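Local coordinates for putative membrane anchored protein (Corynebacterium diphtheriae, PDB 3LSO) that is of unknown function but is probably a membrane-anchored protein built of beta domains, the N-terminal one of an E-set-related family, at residues V337-I342 and Y378-K383. Numbering follows the deposited sequence.
Sequences VYEIGI and YDPEWK
A classic beta bulge in strand 335-343 turns two successive side chains, Y338 and E339, toward the loop between strands 369-370 and 394-398. Both bulge residues pair with Y434 of strand 425-435. Y338 and Y378 form a T-shaped (edge-to-face) pair. The edge of Y378 points at a face of Y338, with ring centroids 5.1 Å apart and planes at 76°. Contact is closest near the rim, where Y378 CD2 lies 3.6 Å from Y338 CE1. Y402 and Y434 extend this aromatic cluster.

E339 reaches out beside it, its chain extended beyond CG (chi2 -178°), and sets its carboxylate against both P380 and W382, OE2 toward the proline ring and OE1 toward the indole edge. W382 NE1 donates to E339 OE1 at 3.2 Å, with an N-H...O angle of 159°. OE1 lies in the indole plane; the N-H meets it on the syn side, somewhat tilted from the carboxylate plane. Y393 OH also bonds OE1, and T365 OG1 bonds OE2. E339 OE2 lies 3.3 Å from P380 CG. P380 CB in turn lies over one face of the W382 indole. Within the loop, D379 OD1 accepts from E381 N at 2.9 Å, an Asx turn.

The buried carboxylate thus has hydrogen-bond partners on both oxygens. W382, Y393 and T365 are all neutral groups, so a negative charge here would probably be stabilised by hydrogen bonds and not by a salt bridge. The indole N-H links the loop directly to the bulged strand.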
# COMPACT_ATOMS: atom_id res chain seq x y z
N VAL B 337 -35.23 -20.00 -18.39
CA VAL B 337 -34.66 -20.58 -17.18
C VAL B 337 -35.64 -21.60 -16.64
O VAL B 337 -36.82 -21.30 -16.43
CB VAL B 337 -34.41 -19.50 -16.07
CG1 VAL B 337 -34.06 -20.13 -14.72
CG2 VAL B 337 -33.33 -18.51 -16.48
N TYR B 338 -35.15 -22.81 -16.40
CA TYR B 338 -35.97 -23.89 -15.91
C TYR B 338 -35.89 -24.06 -14.40
O TYR B 338 -36.89 -23.87 -13.75
CB TYR B 338 -35.58 -25.18 -16.62
CG TYR B 338 -35.37 -24.99 -18.11
CD1 TYR B 338 -36.36 -24.36 -18.88
CD2 TYR B 338 -34.20 -25.42 -18.76
CE1 TYR B 338 -36.22 -24.17 -20.22
CE2 TYR B 338 -34.05 -25.23 -20.14
CZ TYR B 338 -35.09 -24.59 -20.85
OH TYR B 338 -35.02 -24.36 -22.20
N GLU B 339 -34.73 -24.45 -13.85
CA GLU B 339 -34.58 -24.58 -12.39
C GLU B 339 -33.59 -23.61 -11.84
O GLU B 339 -32.59 -23.29 -12.49
CB GLU B 339 -34.01 -25.93 -12.00
CG GLU B 339 -34.89 -26.77 -11.18
CD GLU B 339 -34.18 -28.06 -10.83
OE1 GLU B 339 -32.98 -28.00 -10.42
OE2 GLU B 339 -34.83 -29.12 -11.01
N ILE B 340 -33.86 -23.18 -10.62
CA ILE B 340 -32.84 -22.50 -9.83
C ILE B 340 -33.01 -23.01 -8.41
O ILE B 340 -34.10 -23.41 -8.01
CB ILE B 340 -32.92 -20.96 -9.91
CG1 ILE B 340 -34.20 -20.44 -9.30
CG2 ILE B 340 -32.73 -20.48 -11.34
CD1 ILE B 340 -34.12 -18.99 -8.99
N GLY B 341 -31.90 -23.07 -7.69
CA GLY B 341 -31.97 -23.41 -6.27
C GLY B 341 -30.64 -23.14 -5.63
O GLY B 341 -29.62 -23.06 -6.34
N ILE B 342 -30.64 -22.99 -4.30
CA ILE B 342 -29.39 -22.88 -3.54
C ILE B 342 -28.84 -24.26 -3.14
O ILE B 342 -29.57 -25.09 -2.60
CB ILE B 342 -29.59 -22.06 -2.25
CG1 ILE B 342 -29.91 -20.62 -2.60
CG2 ILE B 342 -28.33 -22.14 -1.35
CD1 ILE B 342 -30.94 -20.02 -1.66
N TYR B 378 -39.39 -29.46 -17.10
CA TYR B 378 -38.25 -30.18 -17.68
C TYR B 378 -37.29 -30.74 -16.64
O TYR B 378 -36.79 -30.02 -15.80
CB TYR B 378 -37.45 -29.30 -18.65
CG TYR B 378 -38.21 -28.67 -19.81
CD1 TYR B 378 -39.27 -29.33 -20.43
CD2 TYR B 378 -37.82 -27.43 -20.32
CE1 TYR B 378 -39.94 -28.76 -21.47
CE2 TYR B 378 -38.48 -26.85 -21.40
CZ TYR B 378 -39.54 -27.52 -21.95
OH TYR B 378 -40.21 -26.95 -23.00
N ASP B 379 -37.01 -32.04 -16.75
CA ASP B 379 -36.12 -32.77 -15.85
C ASP B 379 -34.67 -32.34 -16.12
O ASP B 379 -34.17 -32.55 -17.24
CB ASP B 379 -36.30 -34.27 -16.14
CG ASP B 379 -35.65 -35.19 -15.11
OD1 ASP B 379 -34.72 -34.76 -14.39
OD2 ASP B 379 -36.07 -36.36 -15.03
N PRO B 380 -33.99 -31.75 -15.12
CA PRO B 380 -32.61 -31.33 -15.31
C PRO B 380 -31.67 -32.51 -15.35
O PRO B 380 -30.52 -32.37 -15.74
CB PRO B 380 -32.33 -30.52 -14.06
CG PRO B 380 -33.16 -31.12 -13.06
CD PRO B 380 -34.45 -31.42 -13.77
N GLU B 381 -32.14 -33.67 -14.94
CA GLU B 381 -31.36 -34.90 -15.05
C GLU B 381 -29.94 -34.74 -14.52
O GLU B 381 -28.95 -34.99 -15.24
CB GLU B 381 -31.36 -35.41 -16.48
CG GLU B 381 -32.66 -36.08 -16.85
CD GLU B 381 -32.72 -36.46 -18.31
OE1 GLU B 381 -31.87 -36.01 -19.11
OE2 GLU B 381 -33.65 -37.21 -18.67
N TRP B 382 -29.88 -34.33 -13.24
CA TRP B 382 -28.64 -34.10 -12.52
C TRP B 382 -27.88 -35.37 -12.32
O TRP B 382 -26.69 -35.33 -12.13
CB TRP B 382 -28.93 -33.53 -11.13
CG TRP B 382 -29.44 -32.11 -11.08
CD1 TRP B 382 -30.69 -31.72 -10.75
CD2 TRP B 382 -28.70 -30.93 -11.37
NE1 TRP B 382 -30.79 -30.36 -10.81
CE2 TRP B 382 -29.58 -29.84 -11.18
CE3 TRP B 382 -27.38 -30.67 -11.77
CZ2 TRP B 382 -29.18 -28.51 -11.37
CZ3 TRP B 382 -26.98 -29.36 -11.95
CH2 TRP B 382 -27.88 -28.29 -11.75
N LYS B 383 -28.58 -36.51 -12.36
CA LYS B 383 -27.97 -37.80 -12.08
C LYS B 383 -27.00 -38.17 -13.18
O LYS B 383 -26.28 -39.16 -13.07
CB LYS B 383 -29.04 -38.88 -11.92
CG LYS B 383 -29.57 -39.44 -13.25
CD LYS B 383 -31.03 -39.84 -13.23
CE LYS B 383 -31.49 -40.24 -14.63
NZ LYS B 383 -32.93 -40.67 -14.70